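Local coordinates for protein multicopper oxidase (Pseudomonas thermotolerans, PDB 6VOW) that probably oxidises phenolic and related substrates, as laccases do, passing their electrons through bound copper ions to reduce dioxygen to water, at residues E139-Q144 / D443-G448; L171-V176 / N225-V230; Q349-A354 / L449-E454. One frame throughout, in Å; residues are numbered along the deposited sequence. Where two conformers were deposited one is given.

Contact 1 of 3, residues E139-Q144 / D443-G448. With CU (copper (II) ion), chain D.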
ATOM      1  N   GLU A 139      -5.519 -10.658   8.753  1.00 43.43           N
ATOM      2  CA  GLU A 139      -6.176 -11.846   9.216  1.00 45.37           C
ATOM      3  C   GLU A 139      -7.153 -12.143   8.117  1.00 48.80           C
ATOM      4  O   GLU A 139      -7.849 -11.231   7.707  1.00 47.77           O
ATOM      5  CB  GLU A 139      -6.935 -11.603  10.539  1.00 51.49           C
ATOM      6  CG  GLU A 139      -7.737 -12.819  11.060  1.00 66.86           C
ATOM      7  CD  GLU A 139      -7.108 -13.622  12.216  1.00 73.49           C
ATOM      8  OE1 GLU A 139      -7.868 -14.179  13.059  1.00 83.51           O
ATOM      9  OE2 GLU A 139      -5.873 -13.740  12.280  1.00 77.12           O
ATOM     10  N   SER A 140      -7.228 -13.388   7.643  1.00 47.85           N
ATOM     11  CA  SER A 140      -8.184 -13.758   6.577  1.00 47.26           C
ATOM     12  C   SER A 140      -8.066 -12.778   5.415  1.00 42.15           C
ATOM     13  O   SER A 140      -9.038 -12.259   4.921  1.00 44.99           O
ATOM     14  CB  SER A 140      -9.649 -13.747   7.116  1.00 57.45           C
ATOM     15  OG  SER A 140      -9.802 -14.503   8.311  1.00 52.70           O
ATOM     16  N   SER A 141      -6.847 -12.554   4.987  1.00 39.79           N
ATOM     17  CA  SER A 141      -6.494 -11.373   4.284  1.00 42.88           C
ATOM     18  C   SER A 141      -7.128 -11.322   2.924  1.00 41.11           C
ATOM     19  O   SER A 141      -7.828 -10.370   2.618  1.00 51.53           O
ATOM     20  CB  SER A 141      -4.962 -11.223   4.231  1.00 51.97           C
ATOM     21  OG  SER A 141      -4.339 -11.246   5.541  1.00 49.12           O
ATOM     22  N   ALA A 142      -6.989 -12.375   2.129  1.00 49.41           N
ATOM     23  CA  ALA A 142      -7.537 -12.439   0.745  1.00 47.94           C
ATOM     24  C   ALA A 142      -9.010 -12.142   0.734  1.00 41.17           C
ATOM     25  O   ALA A 142      -9.530 -11.292  -0.041  1.00 44.35           O
ATOM     26  CB  ALA A 142      -7.268 -13.830   0.152  1.00 53.32           C
ATOM     27  N   SER A 143      -9.683 -12.846   1.629  1.00 38.68           N
ATOM     28  CA  SER A 143     -11.109 -12.664   1.811  1.00 45.87           C
ATOM     29  C   SER A 143     -11.503 -11.241   2.348  1.00 42.77           C
ATOM     30  O   SER A 143     -12.397 -10.535   1.804  1.00 54.24           O
ATOM     31  CB  SER A 143     -11.609 -13.782   2.759  1.00 48.32           C
ATOM     32  OG  SER A 143     -12.994 -13.594   2.921  1.00 49.72           O
ATOM     33  N   GLN A 144     -10.875 -10.846   3.422  1.00 39.36           N
ATOM     34  CA  GLN A 144     -11.261  -9.570   4.108  1.00 34.67           C
ATOM     35  C   GLN A 144     -10.822  -8.350   3.294  1.00 33.05           C
ATOM     36  O   GLN A 144     -11.600  -7.443   3.110  1.00 40.66           O
ATOM     37  CB  GLN A 144     -10.755  -9.539   5.531  1.00 33.66           C
ATOM     38  CG  GLN A 144     -11.387 -10.535   6.506  1.00 41.43           C
ATOM     39  CD  GLN A 144     -11.044 -10.334   7.988  1.00 44.57           C
ATOM     40  OE1 GLN A 144     -11.534 -11.069   8.822  1.00 52.85           O
ATOM     41  NE2 GLN A 144     -10.227  -9.389   8.315  1.00 43.08           N
ATOM     42  N   ASP A 443      -2.999 -13.480  -2.347  1.00 58.54           N
ATOM     43  CA  ASP A 443      -2.801 -14.907  -2.739  1.00 56.71           C
ATOM     44  C   ASP A 443      -1.451 -15.513  -2.557  1.00 51.25           C
ATOM     45  O   ASP A 443      -1.349 -16.614  -2.079  1.00 66.83           O
ATOM     46  CB  ASP A 443      -3.067 -15.026  -4.231  1.00 56.65           C
ATOM     47  CG  ASP A 443      -4.424 -15.393  -4.506  1.00 67.53           C
ATOM     48  OD1 ASP A 443      -5.276 -15.259  -3.615  1.00 73.93           O
ATOM     49  OD2 ASP A 443      -4.647 -15.863  -5.619  1.00 82.65           O
ATOM     50  N   HIS A 444      -0.408 -14.844  -2.979  1.00 50.61           N
ATOM     51  CA  HIS A 444       0.917 -15.399  -2.795  1.00 48.93           C
ATOM     52  C   HIS A 444       1.303 -15.402  -1.363  1.00 54.09           C
ATOM     53  O   HIS A 444       1.995 -16.329  -0.969  1.00 53.97           O
ATOM     54  CB  HIS A 444       1.970 -14.612  -3.522  1.00 45.20           C
ATOM     55  CG  HIS A 444       1.850 -14.707  -4.986  1.00 47.61           C
ATOM     56  ND1 HIS A 444       2.669 -14.001  -5.816  1.00 58.00           N
ATOM     57  CD2 HIS A 444       0.986 -15.388  -5.781  1.00 51.34           C
ATOM     58  CE1 HIS A 444       2.359 -14.272  -7.070  1.00 49.87           C
ATOM     59  NE2 HIS A 444       1.330 -15.099  -7.077  1.00 51.10           N
ATOM     60  N   MET A 445       0.899 -14.360  -0.607  1.00 50.48           N
ATOM     61  CA  MET A 445       1.224 -14.262   0.798  1.00 48.87           C
ATOM     62  C   MET A 445       0.518 -15.407   1.484  1.00 50.46           C
ATOM     63  O   MET A 445       1.118 -16.084   2.302  1.00 53.81           O
ATOM     64  CB  MET A 445       0.733 -12.939   1.395  1.00 54.78           C
ATOM     65  CG  MET A 445       0.762 -12.844   2.928  1.00 55.60           C
ATOM     66  SD  MET A 445      -0.126 -11.352   3.465  1.00 58.76           S
ATOM     67  CE  MET A 445      -1.730 -12.110   3.491  1.00 59.08           C
ATOM     68  N   GLU A 446      -0.752 -15.630   1.138  1.00 53.37           N
ATOM     69  CA  GLU A 446      -1.512 -16.719   1.777  1.00 47.89           C
ATOM     70  C   GLU A 446      -1.116 -18.102   1.336  1.00 62.02           C
ATOM     71  O   GLU A 446      -1.448 -19.073   2.075  1.00 52.32           O
ATOM     72  CB  GLU A 446      -3.012 -16.574   1.613  1.00 52.95           C
ATOM     73  CG  GLU A 446      -3.633 -15.480   2.524  1.00 62.12           C
ATOM     74  CD  GLU A 446      -5.154 -15.348   2.329  1.00 64.47           C
ATOM     75  OE1 GLU A 446      -5.705 -14.346   2.843  1.00 74.52           O
ATOM     76  OE2 GLU A 446      -5.827 -16.205   1.663  1.00 68.89           O
ATOM     77  N   THR A 447      -0.448 -18.242   0.170  1.00 49.09           N
ATOM     78  CA  THR A 447      -0.073 -19.568  -0.298  1.00 45.62           C
ATOM     79  C   THR A 447       1.403 -19.740  -0.129  1.00 49.78           C
ATOM     80  O   THR A 447       2.012 -20.440  -0.926  1.00 51.18           O
ATOM     81  CB  THR A 447      -0.542 -19.843  -1.747  1.00 52.16           C
ATOM     82  OG1 THR A 447       0.027 -18.913  -2.698  1.00 53.80           O
ATOM     83  CG2 THR A 447      -2.049 -19.762  -1.780  1.00 47.36           C
ATOM     84  N   GLY A 448       1.997 -19.076   0.871  1.00 52.63           N
ATOM     85  CA  GLY A 448       3.392 -19.347   1.216  1.00 49.56           C
ATOM     86  C   GLY A 448       4.455 -18.238   1.165  1.00 55.14           C
ATOM     87  O   GLY A 448       5.536 -18.397   1.756  1.00 49.04           O
TER
HETATM   88 CU    CU D 503       3.970 -12.501  -5.232  1.00 51.46          CU
HETATM   89  O   HOH W   1      -8.299 -15.349   3.223  1.00 47.63           O

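Contact 2 of 3, residues L171-V176 / N225-V230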
ATOM      1  N   LEU A 171      -7.394   2.810  -5.719  1.00 34.92           N
ATOM      2  CA  LEU A 171      -7.652   1.816  -6.742  1.00 38.43           C
ATOM      3  C   LEU A 171      -7.967   0.472  -6.149  1.00 38.98           C
ATOM      4  O   LEU A 171      -7.264  -0.004  -5.297  1.00 36.78           O
ATOM      5  CB  LEU A 171      -6.391   1.617  -7.548  1.00 44.25           C
ATOM      6  CG  LEU A 171      -6.021   2.891  -8.321  1.00 49.49           C
ATOM      7  CD1 LEU A 171      -4.592   2.819  -8.825  1.00 44.75           C
ATOM      8  CD2 LEU A 171      -6.972   2.963  -9.471  1.00 58.55           C
ATOM      9  N   LYS A 172      -9.001  -0.155  -6.681  0.50 40.89           N
ATOM     10  CA  LYS A 172      -9.333  -1.505  -6.299  0.50 42.03           C
ATOM     11  C   LYS A 172     -10.003  -2.235  -7.458  0.50 44.92           C
ATOM     12  O   LYS A 172     -10.944  -1.708  -8.119  0.50 43.17           O
ATOM     13  CB  LYS A 172     -10.216  -1.526  -5.037  0.50 35.41           C
ATOM     14  CG  LYS A 172     -10.292  -2.914  -4.436  0.50 35.49           C
ATOM     15  CD  LYS A 172     -11.033  -2.927  -3.141  0.50 37.50           C
ATOM     16  CE  LYS A 172     -10.396  -3.989  -2.261  0.50 40.29           C
ATOM     17  NZ  LYS A 172     -10.700  -5.360  -2.715  0.50 36.37           N
ATOM     18  N   THR A 173      -9.502  -3.450  -7.704  1.00 41.39           N
ATOM     19  CA  THR A 173     -10.009  -4.319  -8.779  1.00 46.07           C
ATOM     20  C   THR A 173     -10.741  -5.472  -8.087  1.00 42.22           C
ATOM     21  O   THR A 173     -10.123  -6.405  -7.556  1.00 40.28           O
ATOM     22  CB  THR A 173      -8.836  -4.745  -9.690  1.00 44.49           C
ATOM     23  OG1 THR A 173      -8.467  -3.578 -10.378  1.00 46.77           O
ATOM     24  CG2 THR A 173      -9.200  -5.878 -10.744  1.00 46.20           C
ATOM     25  N   TRP A 174     -12.063  -5.319  -8.065  1.00 37.84           N
ATOM     26  CA  TRP A 174     -12.936  -6.140  -7.302  1.00 40.01           C
ATOM     27  C   TRP A 174     -13.217  -7.434  -8.003  1.00 41.58           C
ATOM     28  O   TRP A 174     -13.655  -7.436  -9.161  1.00 43.91           O
ATOM     29  CB  TRP A 174     -14.261  -5.443  -7.153  1.00 40.31           C
ATOM     30  CG  TRP A 174     -14.252  -4.263  -6.254  1.00 41.75           C
ATOM     31  CD1 TRP A 174     -14.046  -2.942  -6.604  1.00 43.85           C
ATOM     32  CD2 TRP A 174     -14.533  -4.269  -4.870  1.00 41.75           C
ATOM     33  NE1 TRP A 174     -14.158  -2.160  -5.513  1.00 47.16           N
ATOM     34  CE2 TRP A 174     -14.462  -2.947  -4.427  1.00 46.98           C
ATOM     35  CE3 TRP A 174     -14.814  -5.284  -3.937  1.00 48.73           C
ATOM     36  CZ2 TRP A 174     -14.700  -2.594  -3.109  1.00 46.27           C
ATOM     37  CZ3 TRP A 174     -15.017  -4.925  -2.623  1.00 54.91           C
ATOM     38  CH2 TRP A 174     -14.956  -3.589  -2.210  1.00 40.69           C
ATOM     39  N   HIS A 175     -13.089  -8.509  -7.242  1.00 45.37           N
ATOM     40  CA  HIS A 175     -13.444  -9.845  -7.660  1.00 44.72           C
ATOM     41  C   HIS A 175     -14.938  -9.996  -7.542  1.00 42.08           C
ATOM     42  O   HIS A 175     -15.416 -10.670  -6.688  1.00 42.82           O
ATOM     43  CB  HIS A 175     -12.846 -10.879  -6.721  1.00 40.42           C
ATOM     44  CG  HIS A 175     -11.378 -10.806  -6.562  1.00 38.76           C
ATOM     45  ND1 HIS A 175     -10.735  -9.774  -5.922  1.00 49.57           N
ATOM     46  CD2 HIS A 175     -10.420 -11.684  -6.898  1.00 48.76           C
ATOM     47  CE1 HIS A 175      -9.431  -9.985  -5.947  1.00 46.50           C
ATOM     48  NE2 HIS A 175      -9.213 -11.125  -6.543  1.00 43.33           N
ATOM     49  N   VAL A 176     -15.682  -9.376  -8.434  1.00 43.86           N
ATOM     50  CA  VAL A 176     -17.100  -9.601  -8.510  1.00 43.64           C
ATOM     51  C   VAL A 176     -17.407  -9.936  -9.957  1.00 49.84           C
ATOM     52  O   VAL A 176     -16.738  -9.432 -10.857  1.00 54.62           O
ATOM     53  CB  VAL A 176     -17.903  -8.388  -7.979  1.00 48.97           C
ATOM     54  CG1 VAL A 176     -17.429  -8.040  -6.596  1.00 54.29           C
ATOM     55  CG2 VAL A 176     -17.812  -7.189  -8.872  1.00 51.97           C
ATOM     56  N   ASN A 225      -2.890   1.983  -4.242  1.00 33.20           N
ATOM     57  CA  ASN A 225      -3.330   0.724  -4.834  1.00 37.80           C
ATOM     58  C   ASN A 225      -3.820  -0.133  -3.675  1.00 39.09           C
ATOM     59  O   ASN A 225      -3.016  -0.696  -2.891  1.00 35.25           O
ATOM     60  CB  ASN A 225      -2.199   0.061  -5.636  1.00 39.53           C
ATOM     61  CG  ASN A 225      -2.625  -1.313  -6.196  1.00 43.12           C
ATOM     62  OD1 ASN A 225      -3.581  -1.935  -5.712  1.00 37.11           O
ATOM     63  ND2 ASN A 225      -1.909  -1.778  -7.224  1.00 49.55           N
ATOM     64  N   LEU A 226      -5.142  -0.196  -3.529  1.00 34.24           N
ATOM     65  CA  LEU A 226      -5.690  -0.912  -2.463  1.00 36.71           C
ATOM     66  C   LEU A 226      -6.090  -2.288  -2.895  1.00 47.57           C
ATOM     67  O   LEU A 226      -6.755  -2.962  -2.132  1.00 39.59           O
ATOM     68  CB  LEU A 226      -6.847  -0.163  -1.784  1.00 30.91           C
ATOM     69  CG  LEU A 226      -6.527   1.254  -1.399  1.00 32.85           C
ATOM     70  CD1 LEU A 226      -7.715   1.784  -0.625  1.00 40.24           C
ATOM     71  CD2 LEU A 226      -5.291   1.350  -0.510  1.00 33.67           C
ATOM     72  N   ASP A 227      -5.573  -2.752  -4.029  1.00 46.22           N
ATOM     73  CA  ASP A 227      -5.943  -4.021  -4.550  1.00 40.39           C
ATOM     74  C   ASP A 227      -5.180  -5.175  -3.955  1.00 37.62           C
ATOM     75  O   ASP A 227      -4.104  -5.031  -3.562  1.00 42.58           O
ATOM     76  CB  ASP A 227      -5.803  -4.061  -6.037  1.00 42.80           C
ATOM     77  CG  ASP A 227      -6.653  -5.201  -6.636  1.00 57.00           C
ATOM     78  OD1 ASP A 227      -7.926  -5.053  -6.627  1.00 43.52           O
ATOM     79  OD2 ASP A 227      -6.024  -6.274  -6.998  1.00 51.14           O
ATOM     80  N   ASN A 228      -5.794  -6.341  -3.918  1.00 43.23           N
ATOM     81  CA  ASN A 228      -5.176  -7.641  -3.488  1.00 39.37           C
ATOM     82  C   ASN A 228      -4.116  -8.109  -4.429  1.00 38.99           C
ATOM     83  O   ASN A 228      -3.238  -8.832  -3.988  1.00 53.23           O
ATOM     84  CB  ASN A 228      -6.209  -8.809  -3.533  1.00 49.21           C
ATOM     85  CG  ASN A 228      -7.242  -8.765  -2.429  1.00 52.74           C
ATOM     86  OD1 ASN A 228      -7.712  -7.702  -2.067  1.00 54.00           O
ATOM     87  ND2 ASN A 228      -7.637  -9.950  -1.912  1.00 50.04           N
ATOM     88  N   THR A 229      -4.235  -7.840  -5.734  1.00 44.58           N
ATOM     89  CA  THR A 229      -3.314  -8.494  -6.764  1.00 41.48           C
ATOM     90  C   THR A 229      -2.867  -7.650  -7.966  1.00 41.59           C
ATOM     91  O   THR A 229      -1.790  -7.912  -8.535  1.00 45.67           O
ATOM     92  CB  THR A 229      -3.921  -9.837  -7.315  1.00 43.71           C
ATOM     93  OG1 THR A 229      -4.628  -9.614  -8.530  1.00 56.84           O
ATOM     94  CG2 THR A 229      -4.842 -10.382  -6.374  1.00 33.32           C
ATOM     95  N   VAL A 230      -3.674  -6.676  -8.364  1.00 38.94           N
ATOM     96  CA  VAL A 230      -3.375  -5.921  -9.564  1.00 42.80           C
ATOM     97  C   VAL A 230      -2.156  -4.958  -9.485  1.00 40.71           C
ATOM     98  O   VAL A 230      -1.915  -4.348  -8.521  1.00 41.26           O
ATOM     99  CB  VAL A 230      -4.629  -5.238 -10.107  1.00 41.99           C
ATOM    100  CG1 VAL A 230      -4.318  -4.393 -11.309  1.00 44.01           C
ATOM    101  CG2 VAL A 230      -5.652  -6.292 -10.487  1.00 47.22           C
TER
HETATM  102  O   HOH W   2      -9.079  -6.796  -4.892  1.00 50.83           O
HETATM  103  O   HOH W   3      -8.040  -7.665  -8.023  1.00 45.58           O

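Contact 3 of 3, residues Q349-A354 / L449-E454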
ATOM      1  N   GLN A 349       4.295 -21.037  -3.009  1.00 51.42           N
ATOM      2  CA  GLN A 349       5.425 -20.155  -2.967  1.00 57.40           C
ATOM      3  C   GLN A 349       6.194 -20.406  -1.677  1.00 56.29           C
ATOM      4  O   GLN A 349       5.639 -20.841  -0.682  1.00 55.80           O
ATOM      5  CB  GLN A 349       4.947 -18.696  -3.092  1.00 53.43           C
ATOM      6  CG  GLN A 349       3.905 -18.486  -4.212  1.00 42.99           C
ATOM      7  CD  GLN A 349       4.472 -18.086  -5.604  1.00 46.84           C
ATOM      8  OE1 GLN A 349       5.721 -17.937  -5.838  1.00 50.10           O
ATOM      9  NE2 GLN A 349       3.555 -17.882  -6.546  1.00 47.37           N
ATOM     10  N   ILE A 350       7.461 -20.035  -1.711  1.00 50.09           N
ATOM     11  CA  ILE A 350       8.464 -20.463  -0.789  1.00 52.84           C
ATOM     12  C   ILE A 350       9.301 -19.174  -0.589  1.00 55.72           C
ATOM     13  O   ILE A 350       9.330 -18.340  -1.502  1.00 50.77           O
ATOM     14  CB  ILE A 350       9.252 -21.658  -1.443  1.00 77.15           C
ATOM     15  CG1 ILE A 350       9.064 -22.995  -0.671  1.00 61.52           C
ATOM     16  CG2 ILE A 350      10.741 -21.348  -1.683  1.00 88.83           C
ATOM     17  CD1 ILE A 350       9.697 -24.213  -1.370  1.00 49.51           C
ATOM     18  N   ASN A 351       9.890 -18.974   0.612  1.00 68.64           N
ATOM     19  CA  ASN A 351      10.966 -17.989   0.890  1.00 66.69           C
ATOM     20  C   ASN A 351      12.215 -18.665   1.434  1.00 57.38           C
ATOM     21  O   ASN A 351      12.222 -19.104   2.588  1.00 56.85           O
ATOM     22  CB  ASN A 351      10.490 -16.918   1.908  1.00 68.62           C
ATOM     23  CG  ASN A 351       9.897 -15.730   1.238  1.00 68.89           C
ATOM     24  OD1 ASN A 351      10.160 -15.538   0.071  1.00 74.50           O
ATOM     25  ND2 ASN A 351       9.088 -14.931   1.943  1.00 72.21           N
ATOM     26  N   GLY A 352      13.271 -18.747   0.633  1.00 53.26           N
ATOM     27  CA  GLY A 352      14.461 -19.438   1.094  1.00 62.95           C
ATOM     28  C   GLY A 352      14.191 -20.917   1.344  1.00 70.95           C
ATOM     29  O   GLY A 352      14.711 -21.494   2.307  1.00 90.14           O
ATOM     30  N   GLN A 353      13.413 -21.534   0.454  1.00 66.71           N
ATOM     31  CA  GLN A 353      12.796 -22.850   0.687  1.00 80.38           C
ATOM     32  C   GLN A 353      11.690 -22.994   1.815  1.00 79.29           C
ATOM     33  O   GLN A 353      11.230 -24.119   2.066  1.00 64.09           O
ATOM     34  CB  GLN A 353      13.902 -23.908   0.881  1.00 99.58           C
ATOM     35  N   ALA A 354      11.220 -21.923   2.471  1.00 53.99           N
ATOM     36  CA  ALA A 354      10.223 -22.105   3.545  1.00 57.89           C
ATOM     37  C   ALA A 354       8.950 -21.506   3.053  1.00 58.09           C
ATOM     38  O   ALA A 354       8.986 -20.423   2.702  1.00 46.07           O
ATOM     39  CB  ALA A 354      10.685 -21.456   4.843  1.00 64.40           C
ATOM     40  N   LEU A 449       4.199 -17.132   0.469  1.00 56.02           N
ATOM     41  CA  LEU A 449       5.259 -16.149   0.207  1.00 49.02           C
ATOM     42  C   LEU A 449       5.302 -15.104   1.328  1.00 52.66           C
ATOM     43  O   LEU A 449       4.977 -13.924   1.151  1.00 47.70           O
ATOM     44  CB  LEU A 449       5.039 -15.518  -1.158  1.00 46.44           C
ATOM     45  CG  LEU A 449       6.209 -14.848  -1.853  1.00 65.24           C
ATOM     46  CD1 LEU A 449       7.431 -15.767  -1.818  1.00 73.61           C
ATOM     47  CD2 LEU A 449       5.808 -14.501  -3.295  1.00 68.15           C
ATOM     48  N   MET A 450       5.715 -15.573   2.505  1.00 44.85           N
ATOM     49  CA  MET A 450       5.798 -14.752   3.667  1.00 48.71           C
ATOM     50  C   MET A 450       6.811 -15.345   4.605  1.00 57.54           C
ATOM     51  O   MET A 450       6.994 -16.578   4.684  1.00 53.52           O
ATOM     52  CB  MET A 450       4.458 -14.583   4.329  1.00 44.83           C
ATOM     53  CG  MET A 450       4.469 -13.916   5.683  1.00 55.44           C
ATOM     54  SD  MET A 450       2.919 -13.067   6.023  1.00 62.56           S
ATOM     55  CE  MET A 450       1.736 -14.330   6.498  1.00 68.99           C
ATOM     56  N   ALA A 451       7.508 -14.458   5.276  1.00 56.48           N
ATOM     57  CA  ALA A 451       8.380 -14.869   6.312  1.00 49.79           C
ATOM     58  C   ALA A 451       8.350 -13.818   7.394  1.00 51.44           C
ATOM     59  O   ALA A 451       7.666 -12.796   7.300  1.00 52.41           O
ATOM     60  CB  ALA A 451       9.747 -15.030   5.746  1.00 55.05           C
ATOM     61  N   ALA A 452       9.053 -14.106   8.457  1.00 53.91           N
ATOM     62  CA  ALA A 452       9.141 -13.219   9.571  1.00 51.50           C
ATOM     63  C   ALA A 452      10.632 -12.937   9.832  1.00 53.85           C
ATOM     64  O   ALA A 452      11.483 -13.842   9.771  1.00 55.70           O
ATOM     65  CB  ALA A 452       8.461 -13.847  10.775  1.00 51.61           C
ATOM     66  N   ILE A 453      10.939 -11.657  10.045  1.00 56.73           N
ATOM     67  CA  ILE A 453      12.300 -11.195  10.353  1.00 48.85           C
ATOM     68  C   ILE A 453      12.239 -10.623  11.750  1.00 56.56           C
ATOM     69  O   ILE A 453      11.523  -9.625  11.983  1.00 66.21           O
ATOM     70  CB  ILE A 453      12.758 -10.118   9.383  1.00 56.48           C
ATOM     71  CG1 ILE A 453      12.952 -10.743   7.989  1.00 51.09           C
ATOM     72  CG2 ILE A 453      14.024  -9.440   9.913  1.00 56.57           C
ATOM     73  CD1 ILE A 453      12.929  -9.741   6.896  1.00 62.89           C
ATOM     74  N   GLU A 454      12.973 -11.255  12.670  1.00 50.74           N
ATOM     75  CA  GLU A 454      13.048 -10.796  14.065  1.00 54.19           C
ATOM     76  C   GLU A 454      14.127  -9.698  14.172  1.00 56.10           C
ATOM     77  O   GLU A 454      15.279  -9.915  13.724  1.00 47.71           O
ATOM     78  CB  GLU A 454      13.360 -11.961  15.016  1.00 55.83           C
ATOM     79  CG  GLU A 454      13.317 -11.542  16.486  1.00 70.36           C
ATOM     80  CD  GLU A 454      13.520 -12.654  17.477  1.00 70.20           C
ATOM     81  OE1 GLU A 454      13.064 -13.781  17.213  1.00 68.96           O
ATOM     82  OE2 GLU A 454      14.097 -12.379  18.546  1.00 93.19           O
TER

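Contact 1 of 3, residues E139-Q144 / D443-G448
Glu-446 reaches across from helix 442-446 and lays its carboxylate on the first turn of helix 141-146. Its OE1 accepts a nearly straight hydrogen bond from Ala-142 N (174°), although the modelled separation of 2.5 Å is very short and its exact value doubtful. The amide of Ser-141 is also close, N to Glu-446 OE1 3.0 Å, but its N-H points badly for a bond. A water donating to Glu-446 OE1 at 2.8 Å in turn accepts from Ser-143 N, so a second amide of the turn is tied in indirectly. Alanine suits position 142 because its small methyl lets the carboxylate come down close: CB lies 3.4 Å from Glu-446 CD. Alongside, the Met-445 methyl CE touches the flank of Ser-141, 3.4 Å from its OG.

Glu-446 manages the reach because its chain runs fully extended beyond CG (chi2 180°). Ser-140, at the N-cap, makes no capping bond with its own hydroxyl, and the borrowed carboxylate faces the helix end instead. At the C-terminal end of helix 442-446, where the chain leaves helical geometry, Thr-447 OG1 donates a hydrogen bond to Asp-443 O at 2.7 Å. From the same helix His-444 ND1 binds copper at 2.1 Å, together with His-388 and Cys-439, the ligands of the type 1 site of a multicopper oxidase. The amides at the start of helix 141-146 would probably stabilise negative charge on Glu-446, and through this acid the helix is tied to the one that carries copper ligand His-444.

Contact 2 of 3, residues L171-V176 / N225-V230
Backbone pairing joins Leu-171 to Asn-225, the last residue of strand 218-225, in a parallel bridge. Leu-226 N donates to Leu-171 O at 2.8 Å, the donor lying in the carbonyl plane.

Asp-227 supplies the next rung. Its OD1 accepts from Thr-173 N, a bond modelled at a doubtfully short 2.5 Å, so a carboxylate oxygen stands where a strand carbonyl might otherwise have been. CG anti to the backbone N (chi1 -160°) brings OD1 to Thr-173 N and leaves OD2 to the loop's own amides. Asp-227 OD2 accepts from Thr-229 N, an Asx turn, and from Val-230 N, an Asx motif, each at 2.7 Å and from opposite faces of the carboxylate plane. Asn-225 makes a further Asx turn: OD1 accepts from Asp-227 N at 2.7 Å, nearly along the C=O axis, while ND2 donates to Val-230 O at 2.9 Å and also to Leu-262 O. Asparagine fits because it must both donate and accept.

This hydrogen-bonded loop takes over where the parallel pairing of strands 165-174 and 218-225 stops, in the sheet of the middle cupredoxin-like domain.

Apolar contacts fill the sides. Thr-173 CG2 meets Val-230 CG2 at 3.6 Å, the two branched side chains crossing at about a right angle, while Thr-173 OG1 hydrogen-bonds to Tyr-232 and Thr-201. The His-175 ring offers its edge to the loop, CE1 lying 4.2 Å from Asn-228 CB, and its NE2 is held by Thr-196 O.

Water serves the charged end of Lys-172: NZ donates to one molecule at 3.1 Å and also to Leu-145 O. That water is also within hydrogen-bonding distance of Asp-227 OD1, where acceptors outnumber its protons, and so lies between lysine and acid.

Contact 3 of 3, residues Q349-A354 / L449-E454
The wall of the type 1 copper pocket is where Leu-449 meets Gln-349, Ile-350 and Asn-351, at the point where the chain enters strand 450-455. The backbones come closest at Gln-349 and Leu-449, and there the two CB atoms touch at 3.7 Å. Further along, one branch of Leu-449 lies against the turn-bearing segment: CD1 is 3.2 Å from Ile-350 O and 3.9 Å from Asn-351 CG, with the Asn-351 and Leu-449 side chains crossing at about a right angle. Leu-449 CD2, the other branch, lies 3.3 Å from the copper ion, next to His-388, Cys-439 and His-444. A leucine can serve both neighbours because it forks: chi1 (-159°) puts CG anti to the backbone N, and chi2 (48°) then sends CD1 to the 349-354 segment and CD2 to the copper.

Asn-351 lies over the start of the strand, its amide group beside the Met-450 backbone and the methyl of Ala-451. A small residue at 451 suits this approach, whereas Met-450, whose CB points away from the 349-354 segment, packs on His-438 and Met-445. The asparagine also opens a type I' turn running to Ala-354, closed by Ala-354 N to Asn-351 O at 3.0 Å, with Asn-351 N to Ala-354 O (2.7 Å) as the reciprocal bond. Gly-352 fits the second position, where phi is positive (64°).

Most of the contact is packing, and Ile-350 O is buried under the leucine methyl without a polar partner. In this family the position of Leu-449 is the axial one, held by methionine, leucine or phenylalanine. A hydrocarbon there gives copper no sulfur ligand, which is consistent with a three-coordinate type 1 centre and would tend to raise its reduction potential.

Overall arrangement
Contacts 1 and 3 share the type 1 copper neighbourhood, their centres 14 Å apart. His-444 O and Leu-449 N, 2.8 Å apart, probably bond where helix 442-446 leads into strand 450-455, while Thr-447 O and Gln-349 N approach to 3.1 Å. Contact 1 lies between the other two; contact 2 is 13 Å from it, centre to centre, and meets it through a probable bond of 3.0 Å between Ala-142 O and Asn-228 ND2. Contacts 2 and 3 do not touch; about 24 Å separates their centres. The bound Cu-O-Cu group is about 5 Å from the Met-445 side chain, so contact 1 adjoins both this group and the type 1 copper, probably where the three cupredoxin-like domains come together.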